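Local atomic coordinates of putative diguanylate cyclase (GGDEF) with PAS/PAC domain (PDB entry 3LIF), a protein that probably makes cyclic di-GMP from two GTP as a membrane-bound diguanylate cyclase, this chain being its extracellular PDC-fold sensor domain. Residues A[166-171]-A[181-186]; A[171-176]-A[230-235]; A[216-221]-A[237-242]. All blocks are in the same frame, centred on the assembly; numbering follows the deposited sequence.

Interaction 1: A[166-171]-A[181-186]; sequences GGSISL and QWPSLQ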
# COMPACT_ATOMS: atom_id res chain seq x y z
N GLY A 166 19.65 9.03 9.38
CA GLY A 166 18.61 10.02 9.09
C GLY A 166 17.83 9.74 7.82
O GLY A 166 16.82 10.41 7.58
N GLY A 167 18.28 8.78 7.02
CA GLY A 167 17.62 8.42 5.76
C GLY A 167 16.26 7.79 6.03
O GLY A 167 16.07 7.13 7.04
N SER A 168 15.31 8.03 5.14
CA SER A 168 13.91 7.72 5.43
C SER A 168 13.07 7.49 4.19
O SER A 168 13.11 8.29 3.25
CB SER A 168 13.30 8.88 6.14
OG SER A 168 12.03 8.47 6.58
N ILE A 169 12.30 6.42 4.16
CA ILE A 169 11.37 6.27 3.04
C ILE A 169 9.97 6.02 3.51
O ILE A 169 9.78 5.24 4.45
CB ILE A 169 11.79 5.13 2.17
CG1 ILE A 169 13.18 5.44 1.66
CG2 ILE A 169 10.82 4.96 1.05
CD1 ILE A 169 13.60 4.60 0.50
N SER A 170 8.99 6.64 2.87
CA SER A 170 7.60 6.36 3.24
C SER A 170 6.75 6.02 2.08
O SER A 170 6.95 6.53 0.94
CB SER A 170 6.97 7.58 3.87
OG SER A 170 7.68 7.83 5.04
N LEU A 171 5.73 5.21 2.37
CA LEU A 171 4.71 4.98 1.38
C LEU A 171 3.43 5.50 1.99
O LEU A 171 3.03 5.03 3.05
CB LEU A 171 4.61 3.50 1.07
CG LEU A 171 3.45 3.14 0.13
CD1 LEU A 171 3.61 3.78 -1.19
CD2 LEU A 171 3.27 1.66 -0.04
N GLN A 181 6.48 3.10 6.77
CA GLN A 181 7.59 4.00 6.85
C GLN A 181 8.89 3.30 7.30
O GLN A 181 8.92 2.48 8.22
CB GLN A 181 7.15 5.26 7.61
CG GLN A 181 8.00 5.67 8.78
CD GLN A 181 9.37 6.12 8.37
OE1 GLN A 181 9.57 6.62 7.28
NE2 GLN A 181 10.31 5.89 9.23
N TRP A 182 9.95 3.56 6.56
CA TRP A 182 11.25 3.05 6.92
C TRP A 182 12.17 4.21 7.42
O TRP A 182 12.25 5.27 6.76
CB TRP A 182 11.84 2.24 5.74
CG TRP A 182 13.27 1.88 5.99
CD1 TRP A 182 14.38 2.50 5.46
CD2 TRP A 182 13.76 0.87 6.87
NE1 TRP A 182 15.52 1.91 5.94
CE2 TRP A 182 15.17 0.92 6.82
CE3 TRP A 182 13.14 -0.07 7.71
CZ2 TRP A 182 15.99 0.05 7.57
CZ3 TRP A 182 13.97 -0.95 8.48
CH2 TRP A 182 15.37 -0.88 8.39
N PRO A 183 12.90 4.02 8.54
CA PRO A 183 13.11 2.83 9.39
C PRO A 183 12.18 2.71 10.63
O PRO A 183 12.19 1.70 11.29
CB PRO A 183 14.54 3.04 9.90
CG PRO A 183 14.62 4.54 10.07
CD PRO A 183 13.86 5.10 8.90
N SER A 184 11.40 3.72 10.97
CA SER A 184 10.53 3.60 12.11
C SER A 184 9.64 2.37 12.08
O SER A 184 9.36 1.85 13.10
CB SER A 184 9.62 4.85 12.23
OG SER A 184 8.43 4.69 11.45
N LEU A 185 9.15 1.92 10.93
CA LEU A 185 8.14 0.85 10.88
C LEU A 185 6.72 1.28 11.33
O LEU A 185 5.82 0.45 11.46
CB LEU A 185 8.58 -0.42 11.64
CG LEU A 185 9.79 -1.12 11.01
CD1 LEU A 185 10.13 -2.46 11.64
CD2 LEU A 185 9.66 -1.23 9.49
N GLN A 186 6.49 2.57 11.54
CA GLN A 186 5.11 3.00 11.78
C GLN A 186 4.16 2.76 10.62
O GLN A 186 4.56 2.56 9.46
CB GLN A 186 5.08 4.44 12.22
CG GLN A 186 5.80 4.63 13.50
CD GLN A 186 5.77 6.05 14.00
OE1 GLN A 186 6.74 6.50 14.57
NE2 GLN A 186 4.65 6.77 13.80
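With OG anti to the backbone N (chi1 -171°), Ser168 brings its hydroxyl to Trp182, whose carbonyl O lies 3.2 Å from Ser168 OG. Ser170 takes a different rotamer, OG anti to the carbonyl carbon (chi1 -63°), and its OG lies 3.7 Å from CB of Gln181, its partner across the strands. The backbone fixes this register. Ile169 and Trp182 form an antiparallel hydrogen-bonded pair: Trp182 N gives a bond of 2.7 Å to Ile169 O, while Ile169 N reaches Trp182 O at 2.8 Å. Ser170 and Gln181 form the adjoining non-hydrogen-bonded pair. Past Trp182 the strand stops at a cis peptide before Pro183; CD of Pro183 rests 3.5 Å from Gly167 O, and its CB lies over the centre of one face of the indole. The chain then turns, with Ser184 as the first residue of an ST turn. The two segments belong to the hairpin of strands 168-173 and 178-182, the latter an outermost strand of the five-stranded sheet within this chain. Tyr158 of helix 151-158 touches both Ile169 and Trp182, Phe215 touches Gln181, and strand 232-239 flanks 168-173 on its other edge.

Interaction 2: A[171-176]-A[230-235]; sequences LLHSDG and YPLVVT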
# COMPACT_ATOMS: atom_id res chain seq x y z
N LEU A 171 5.73 5.21 2.37
CA LEU A 171 4.71 4.98 1.38
C LEU A 171 3.43 5.50 1.99
O LEU A 171 3.03 5.03 3.05
CB LEU A 171 4.61 3.50 1.07
CG LEU A 171 3.45 3.14 0.13
CD1 LEU A 171 3.61 3.78 -1.19
CD2 LEU A 171 3.27 1.66 -0.04
N LEU A 172 2.81 6.49 1.35
CA LEU A 172 1.58 7.03 1.88
C LEU A 172 0.40 7.00 0.92
O LEU A 172 0.56 6.84 -0.30
CB LEU A 172 1.75 8.45 2.43
CG LEU A 172 2.96 8.68 3.33
CD1 LEU A 172 4.04 9.51 2.56
CD2 LEU A 172 2.56 9.36 4.61
N HIS A 173 -0.79 7.13 1.49
CA HIS A 173 -1.95 7.19 0.66
C HIS A 173 -2.03 8.64 0.25
O HIS A 173 -1.67 9.58 1.02
CB HIS A 173 -3.19 6.80 1.42
CG HIS A 173 -4.40 6.70 0.57
ND1 HIS A 173 -5.11 7.81 0.15
CD2 HIS A 173 -5.04 5.61 0.06
CE1 HIS A 173 -6.15 7.40 -0.58
NE2 HIS A 173 -6.11 6.08 -0.67
N SER A 174 -2.50 8.84 -0.97
CA SER A 174 -2.78 10.17 -1.42
C SER A 174 -3.47 11.07 -0.37
O SER A 174 -3.28 12.26 -0.37
CB SER A 174 -3.65 10.04 -2.63
OG SER A 174 -4.10 11.30 -2.95
N ASP A 175 -4.26 10.50 0.54
CA ASP A 175 -4.98 11.34 1.54
C ASP A 175 -4.27 11.48 2.87
O ASP A 175 -4.86 11.93 3.85
CB ASP A 175 -6.43 10.85 1.81
CG ASP A 175 -6.49 9.46 2.45
OD1 ASP A 175 -5.58 9.00 3.23
OD2 ASP A 175 -7.50 8.79 2.13
N GLY A 176 -3.02 11.06 2.94
CA GLY A 176 -2.26 11.31 4.15
C GLY A 176 -2.13 10.09 5.04
O GLY A 176 -1.40 10.10 6.03
N TYR A 230 -2.26 4.53 -8.87
CA TYR A 230 -2.90 4.24 -7.57
C TYR A 230 -2.81 5.49 -6.69
O TYR A 230 -1.82 6.20 -6.79
CB TYR A 230 -2.21 3.08 -6.83
CG TYR A 230 -2.23 1.85 -7.67
CD1 TYR A 230 -3.34 1.01 -7.66
CD2 TYR A 230 -1.17 1.56 -8.54
CE1 TYR A 230 -3.41 -0.09 -8.46
CE2 TYR A 230 -1.24 0.42 -9.38
CZ TYR A 230 -2.38 -0.39 -9.34
OH TYR A 230 -2.49 -1.54 -10.10
N PRO A 231 -3.82 5.75 -5.82
CA PRO A 231 -3.74 6.94 -4.95
C PRO A 231 -2.69 6.81 -3.80
O PRO A 231 -3.04 6.82 -2.61
CB PRO A 231 -5.13 7.02 -4.36
CG PRO A 231 -5.60 5.54 -4.28
CD PRO A 231 -4.96 4.86 -5.49
N LEU A 232 -1.41 6.66 -4.17
CA LEU A 232 -0.33 6.51 -3.19
C LEU A 232 0.72 7.60 -3.46
O LEU A 232 0.77 8.13 -4.56
CB LEU A 232 0.29 5.13 -3.32
CG LEU A 232 -0.72 4.00 -3.14
CD1 LEU A 232 -0.11 2.62 -3.38
CD2 LEU A 232 -1.30 4.04 -1.72
N VAL A 233 1.54 7.94 -2.48
CA VAL A 233 2.65 8.86 -2.69
C VAL A 233 3.88 8.20 -2.10
O VAL A 233 3.77 7.46 -1.13
CB VAL A 233 2.41 10.14 -1.92
CG1 VAL A 233 3.46 11.21 -2.27
CG2 VAL A 233 1.03 10.65 -2.24
N VAL A 234 5.06 8.42 -2.65
CA VAL A 234 6.24 7.90 -1.96
C VAL A 234 7.05 9.09 -1.56
O VAL A 234 7.00 10.12 -2.27
CB VAL A 234 7.11 7.06 -2.88
CG1 VAL A 234 6.46 5.72 -3.14
CG2 VAL A 234 7.34 7.81 -4.21
N THR A 235 7.78 8.98 -0.46
CA THR A 235 8.71 10.06 -0.11
C THR A 235 10.07 9.47 0.24
O THR A 235 10.09 8.41 0.82
CB THR A 235 8.21 10.84 1.09
OG1 THR A 235 8.24 10.00 2.26
CG2 THR A 235 6.78 11.38 0.86
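The imidazole of His173 carries the carbonyl O of Pro231 over the centre of one face, 3.4 Å above the ring plane, while at its edge, in plane, the backbone N of Asp175 donates to ND1 of His173 over 2.8 Å. CG of the Pro231 ring also approaches the imidazole, 3.7 Å from NE2 of His173, the two side chains crossing obliquely. A chi1 of -173° swings the His173 ring over this carbonyl, and the bond to ND1 fixes its rotation. An alanine here would remove the ring above Pro231 O and is likely to leave the Asp175 N-H without its acceptor, slackening the turn. The same carbonyl O of Pro231 takes a straight bond of 2.7 Å from Ser174 N, which lies well above the carbonyl plane. Residues His173 to Gly176 make a type I turn that leads strand 168-173 back into 178-182; Pro231, the centre of an inverse gamma turn, opens strand 232-239. Here the first and last strands of the 2-1-5-4-3 antiparallel sheet of a PDC (Cache) domain run side by side at its middle. Leu172 and Val233 are a hydrogen-bonded pair, joined by Leu172 N to Val233 O and Val233 N to Leu172 O. Their side chains share a face with helix 195-203, Phe197 touching Leu172 and Leu201 touching Val233; CD1 of Leu172 meets CG2 of Thr235 at 3.7 Å, the side chains nearly at right angles. On the opposite face CD1 of Leu171 packs 4.0 Å from CG1 of Val234, and the long helix 5-47 touches Val234 through Ala25 and Leu232 through Phe32.

Interaction 3: A[216-221]-A[237-242]; sequences DGLTKY and ARTEDS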
# COMPACT_ATOMS: atom_id res chain seq x y z
N ASP A 216 11.54 11.85 13.57
CA ASP A 216 12.69 11.99 14.42
C ASP A 216 13.03 13.45 14.62
O ASP A 216 14.03 13.75 15.25
CB ASP A 216 13.89 11.24 13.83
CG ASP A 216 14.30 11.74 12.46
OD1 ASP A 216 14.05 12.92 12.14
OD2 ASP A 216 14.91 10.98 11.67
N GLY A 217 12.24 14.38 14.08
CA GLY A 217 12.47 15.76 14.43
C GLY A 217 13.63 16.37 13.68
O GLY A 217 13.93 17.52 13.86
N LEU A 218 14.28 15.65 12.80
CA LEU A 218 15.43 16.24 12.16
C LEU A 218 15.05 17.05 10.95
O LEU A 218 14.00 16.82 10.35
CB LEU A 218 16.41 15.16 11.72
CG LEU A 218 17.06 14.47 12.89
CD1 LEU A 218 17.77 13.24 12.40
CD2 LEU A 218 18.01 15.48 13.48
N THR A 219 15.92 17.96 10.56
CA THR A 219 15.75 18.70 9.35
C THR A 219 16.26 17.86 8.20
O THR A 219 17.36 17.32 8.31
CB THR A 219 16.62 19.95 9.38
OG1 THR A 219 16.05 20.90 10.26
CG2 THR A 219 16.70 20.61 8.00
N LYS A 220 15.50 17.76 7.10
CA LYS A 220 16.02 17.11 5.92
C LYS A 220 15.42 17.59 4.65
O LYS A 220 14.36 18.21 4.64
CB LYS A 220 15.85 15.61 5.99
CG LYS A 220 15.01 15.12 7.11
CD LYS A 220 15.21 13.61 7.27
CE LYS A 220 15.21 13.26 8.74
NZ LYS A 220 14.92 11.82 8.91
N TYR A 221 16.16 17.34 3.57
CA TYR A 221 15.64 17.45 2.24
C TYR A 221 14.81 16.21 1.94
O TYR A 221 15.24 15.09 2.23
CB TYR A 221 16.75 17.56 1.22
CG TYR A 221 17.30 18.93 1.12
CD1 TYR A 221 18.28 19.36 2.00
CD2 TYR A 221 16.81 19.84 0.18
CE1 TYR A 221 18.80 20.64 1.96
CE2 TYR A 221 17.34 21.16 0.11
CZ TYR A 221 18.34 21.55 1.01
OH TYR A 221 18.88 22.84 0.97
N ALA A 237 13.77 10.86 2.14
CA ALA A 237 14.40 11.98 2.83
C ALA A 237 15.77 11.62 3.37
O ALA A 237 16.04 10.45 3.64
CB ALA A 237 13.54 12.44 3.94
N ARG A 238 16.63 12.62 3.49
CA ARG A 238 17.91 12.50 4.21
C ARG A 238 18.29 13.78 4.93
O ARG A 238 18.01 14.86 4.45
CB ARG A 238 19.07 12.02 3.29
CG ARG A 238 19.53 12.91 2.16
CD ARG A 238 21.02 12.59 1.71
NE ARG A 238 21.22 11.36 0.89
CZ ARG A 238 21.40 11.33 -0.46
NH1 ARG A 238 21.41 12.44 -1.20
NH2 ARG A 238 21.56 10.19 -1.11
N THR A 239 18.89 13.65 6.11
CA THR A 239 19.49 14.80 6.77
C THR A 239 20.58 15.29 5.87
O THR A 239 21.18 14.51 5.14
CB THR A 239 20.08 14.50 8.18
OG1 THR A 239 20.82 13.29 8.13
CG2 THR A 239 19.01 14.29 9.20
N GLU A 240 20.80 16.59 5.88
CA GLU A 240 21.79 17.20 5.02
C GLU A 240 23.22 16.90 5.43
O GLU A 240 24.03 16.48 4.59
CB GLU A 240 21.67 18.70 5.00
CG GLU A 240 22.99 19.28 4.54
CD GLU A 240 22.91 20.75 4.25
OE1 GLU A 240 21.77 21.30 4.24
OE2 GLU A 240 23.99 21.36 4.02
N ASP A 241 23.54 17.13 6.71
CA ASP A 241 24.93 17.05 7.21
C ASP A 241 25.53 18.42 7.72
O ASP A 241 25.57 19.42 6.98
CB ASP A 241 25.86 16.44 6.11
CG ASP A 241 25.64 14.94 5.89
OD1 ASP A 241 24.54 14.39 6.11
OD2 ASP A 241 26.61 14.29 5.46
N SER A 242 26.01 18.47 8.98
CA SER A 242 26.72 19.68 9.50
C SER A 242 27.46 19.55 10.86
O SER A 242 28.46 18.81 11.00
CB SER A 242 25.77 20.88 9.56
OG SER A 242 25.14 21.11 8.32
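CG2 of Thr239 is the methyl on which Leu218 rests, with CD1 of Leu218 3.6 Å away. That methyl is anti to the carbonyl carbon of Thr239 and also lies 3.6 Å from the backbone O of Thr219. The chain of Lys220 is bent at chi3 (141°), though its first part is less surely placed. CD of Lys220 lies 3.9 Å from CB of Ala237, and CE of Lys220 is near CG2 of Thr239. Beyond, NZ of Lys220 forms a salt bridge of 2.9 Å with OD2 of Asp216, met on the syn side, and a hydrogen bond to the carbonyl O of Gly166. Asp216 also starts an Asx turn, its OD1 accepting from Leu218 N. The segments are the open end of the hairpin of strands 219-226 and 232-239, antiparallel neighbours in the PDC sheet. Arg238 N bonds to Tyr221 O at 3.1 Å, while the return bond from Tyr221 N to Arg238 O is weak and doubtful. Tyr221 and Glu240 extend side by side in the same direction, OE1 of Glu240 lying in the ring plane at the edge, 3.8 Å from CE1 of Tyr221, with carboxylate and ring turned 51° apart; Tyr208 of strand 206-212 meets the Tyr221 ring.

In the fold
All three contacts lie in one antiparallel sheet, ordered 178-182, 168-173, 232-239, 219-226, 206-212, and each joins a different pair of neighbouring strands. Interactions 1 and 2 share Leu171 and strand 168-173, with centres 14 Å apart; interactions 2 and 3 share strand 232-239, with centres 21 Å apart; the centres of interactions 1 and 3 are 13 Å apart, and the two meet through Gly166 with Lys220 and Ser168 with Ala237. Along the chain interaction 1 closes first, whereas interaction 2 reaches across some 50 residues to the last strand, whose far end makes interaction 3. Two hairpins are thereby sewn into a single sheet of the extracellular sensor region.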